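Local coordinates for protein TrwG component of type IV secretion system (Bartonella birtlesii, PDB 4JF8) that probably serves as a VirB8-family inner-membrane component of a type IV secretion system, here represented by its soluble NTF2-like domain, at residues A[78-81]-A[82-86]. Sequence-based numbering, arbitrary orientation.
Sequences AVQQ and EFYKI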
ATOM      1  N   ALA A  78      10.710 -19.437   2.360  1.00 11.28           N
ATOM      2  CA  ALA A  78      11.490 -19.590   3.577  1.00 11.31           C
ATOM      3  C   ALA A  78      11.337 -18.388   4.519  1.00 10.65           C
ATOM      4  O   ALA A  78      11.238 -18.533   5.736  1.00 10.98           O
ATOM      5  CB  ALA A  78      12.958 -19.835   3.282  1.00 12.52           C
ATOM      6  N   VAL A  79      11.277 -17.186   3.934  1.00  9.98           N
ATOM      7  CA  VAL A  79      11.111 -15.986   4.754  1.00  9.71           C
ATOM      8  C   VAL A  79       9.669 -15.907   5.288  1.00  9.71           C
ATOM      9  O   VAL A  79       9.432 -15.491   6.420  1.00  9.82           O
ATOM     10  CB  VAL A  79      11.556 -14.737   3.976  1.00  9.45           C
ATOM     11  CG1 VAL A  79      11.236 -13.458   4.722  1.00  9.37           C
ATOM     12  CG2 VAL A  79      13.053 -14.793   3.714  1.00  9.56           C
ATOM     13  N   GLN A  80       8.706 -16.327   4.475  1.00  9.62           N
ATOM     14  CA  GLN A  80       7.324 -16.474   4.945  1.00  9.67           C
ATOM     15  C   GLN A  80       7.260 -17.307   6.203  1.00 10.13           C
ATOM     16  O   GLN A  80       6.600 -16.919   7.176  1.00  9.93           O
ATOM     17  CB  GLN A  80       6.459 -17.149   3.878  1.00 10.02           C
ATOM     18  CG  GLN A  80       6.083 -16.273   2.708  1.00 10.19           C
ATOM     19  CD  GLN A  80       5.297 -17.018   1.663  1.00 11.16           C
ATOM     20  OE1 GLN A  80       5.244 -18.252   1.646  1.00 12.04           O
ATOM     21  NE2 GLN A  80       4.700 -16.273   0.756  1.00 11.43           N
ATOM     22  N   GLN A  81       7.919 -18.466   6.200  1.00 10.73           N
ATOM     23  CA  GLN A  81       7.852 -19.340   7.376  1.00 11.59           C
ATOM     24  C   GLN A  81       8.413 -18.658   8.621  1.00 11.26           C
ATOM     25  O   GLN A  81       7.855 -18.795   9.701  1.00 12.46           O
ATOM     26  CB  GLN A  81       8.551 -20.674   7.115  1.00 12.79           C
ATOM     27  CG  GLN A  81       7.815 -21.555   6.099  1.00 13.63           C
ATOM     28  CD  GLN A  81       6.483 -22.012   6.644  1.00 14.81           C
ATOM     29  OE1 GLN A  81       6.419 -22.607   7.740  1.00 17.83           O
ATOM     30  NE2 GLN A  81       5.416 -21.714   5.934  1.00 14.84           N
ATOM     31  N   GLU A  82       9.493 -17.891   8.455  1.00 10.93           N
ATOM     32  CA  GLU A  82      10.080 -17.133   9.569  1.00 10.98           C
ATOM     33  C   GLU A  82       9.095 -16.076  10.081  1.00 10.47           C
ATOM     34  O   GLU A  82       8.876 -15.961  11.288  1.00 10.90           O
ATOM     35  CB  GLU A  82      11.385 -16.502   9.126  1.00 11.29           C
ATOM     36  CG  GLU A  82      12.475 -17.519   8.865  1.00 12.15           C
ATOM     37  CD  GLU A  82      13.705 -16.938   8.220  1.00 13.02           C
ATOM     38  OE1 GLU A  82      13.676 -15.778   7.777  1.00 13.15           O
ATOM     39  OE2 GLU A  82      14.723 -17.674   8.129  1.00 14.62           O
ATOM     40  N   PHE A  83       8.474 -15.349   9.170  1.00  9.97           N
ATOM     41  CA  PHE A  83       7.543 -14.277   9.514  1.00  9.92           C
ATOM     42  C   PHE A  83       6.284 -14.837  10.187  1.00 10.32           C
ATOM     43  O   PHE A  83       5.809 -14.312  11.193  1.00 10.29           O
ATOM     44  CB  PHE A  83       7.169 -13.502   8.250  1.00 10.03           C
ATOM     45  CG  PHE A  83       6.033 -12.565   8.447  1.00  9.85           C
ATOM     46  CD1 PHE A  83       6.159 -11.449   9.263  1.00  9.92           C
ATOM     47  CD2 PHE A  83       4.829 -12.784   7.794  1.00 10.17           C
ATOM     48  CE1 PHE A  83       5.093 -10.598   9.443  1.00 10.14           C
ATOM     49  CE2 PHE A  83       3.765 -11.924   7.962  1.00 10.25           C
ATOM     50  CZ  PHE A  83       3.887 -10.839   8.790  1.00 10.04           C
ATOM     51  N   TYR A  84       5.764 -15.943   9.666  1.00 10.33           N
ATOM     52  CA  TYR A  84       4.521 -16.509  10.172  1.00 11.01           C
ATOM     53  C   TYR A  84       4.660 -16.889  11.626  1.00 11.41           C
ATOM     54  O   TYR A  84       3.680 -16.812  12.382  1.00 11.33           O
ATOM     55  CB  TYR A  84       4.094 -17.746   9.380  1.00 11.30           C
ATOM     56  CG  TYR A  84       3.670 -17.514   7.943  1.00 11.03           C
ATOM     57  CD1 TYR A  84       3.200 -16.279   7.501  1.00 11.29           C
ATOM     58  CD2 TYR A  84       3.696 -18.563   7.022  1.00 11.30           C
ATOM     59  CE1 TYR A  84       2.779 -16.105   6.200  1.00 11.79           C
ATOM     60  CE2 TYR A  84       3.283 -18.386   5.730  1.00 11.82           C
ATOM     61  CZ  TYR A  84       2.836 -17.151   5.311  1.00 11.90           C
ATOM     62  OH  TYR A  84       2.443 -16.988   3.987  1.00 14.07           O
ATOM     63  N   LYS A  85       5.850 -17.287  12.050  1.00 12.33           N
ATOM     64  CA  LYS A  85       6.038 -17.708  13.444  1.00 13.97           C
ATOM     65  C   LYS A  85       5.767 -16.575  14.430  1.00 13.08           C
ATOM     66  O   LYS A  85       5.347 -16.834  15.557  1.00 13.48           O
ATOM     67  CB  LYS A  85       7.437 -18.279  13.659  1.00 16.43           C
ATOM     68  CG  LYS A  85       7.636 -19.616  12.977  1.00 19.50           C
ATOM     69  CD  LYS A  85       8.979 -20.228  13.319  1.00 22.99           C
ATOM     70  CE  LYS A  85       9.288 -21.433  12.449  1.00 25.81           C
ATOM     71  NZ  LYS A  85       8.115 -22.281  12.075  1.00 28.81           N
ATOM     72  N   ILE A  86       5.956 -15.325  14.014  1.00 11.90           N
ATOM     73  CA  ILE A  86       5.624 -14.179  14.872  1.00 11.86           C
ATOM     74  C   ILE A  86       4.144 -14.214  15.278  1.00 11.49           C
ATOM     75  O   ILE A  86       3.778 -13.732  16.347  1.00 12.22           O
ATOM     76  CB  ILE A  86       5.952 -12.845  14.151  1.00 11.45           C
ATOM     77  CG1 ILE A  86       7.463 -12.741  13.887  1.00 11.90           C
ATOM     78  CG2 ILE A  86       5.467 -11.638  14.947  1.00 11.59           C
ATOM     79  CD1 ILE A  86       7.867 -11.585  13.013  1.00 12.67           C
TER
HETATM   80  O   HOH W   1       2.105 -18.990   2.345  1.00 24.67           O
HETATM   81  O   HOH W   2       6.368 -21.157  10.198  1.00 24.63           O
HETATM   82  O   HOH W   3       8.892 -23.639   9.175  1.00 46.35           O
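Y84 lies back along helix 77-85 toward Q80, one turn earlier, and the pair illustrates how i/i+4 neighbours combine backbone and side-chain contacts. The main-chain bond is short: Y84 N donates to Q80 O over 2.8 Å. With CG anti to its own carbonyl carbon (chi1 -68°), Y84 brings its ring over that same oxygen, which sits above one face, displaced toward the rim nearest Y84 CG. Farther out, Q80 CB makes a CH-pi contact over the face, 4.2 Å from the ring centroid. The glutamine chain then runs extended beside the ring, its amide plane only 26° from the ring plane, until Q80 CD comes 3.7 Å from Y84 OH. A water near the ring plane joins the two ends, 2.6 Å from Y84 OH and donating a longer bond to Q80 OE1.

Q81 meets the ring differently. Its chain bends at chi2 (-66°), placing NE2 at the ring edge, 3.8 Å from Y84 CD2, with the amide almost perpendicular to the ring. Two waters link Q81 OE1 to K85 NZ, and one also lies within hydrogen-bonding distance of Q81 O, where its protons may be shared. In the backbone, the K85 N to Q81 O bond is weak at 3.4 Å. E82 N donates to A78 O over 3.3 Å, and E82 CG lies against the same oxygen.

The helix belongs to the helical part of an NTF2-like fold with a four-stranded antiparallel sheet; V79 and F83 pack against helix 42-57. Chemically, Q80 NE2 bonding to A72 O fixes one end of the amide to helix 64-73, while the water at its other end probably limits rotation of Q80 and Y84. The exposed Q81 and K85 side chains, linked through water, are probably more adaptable.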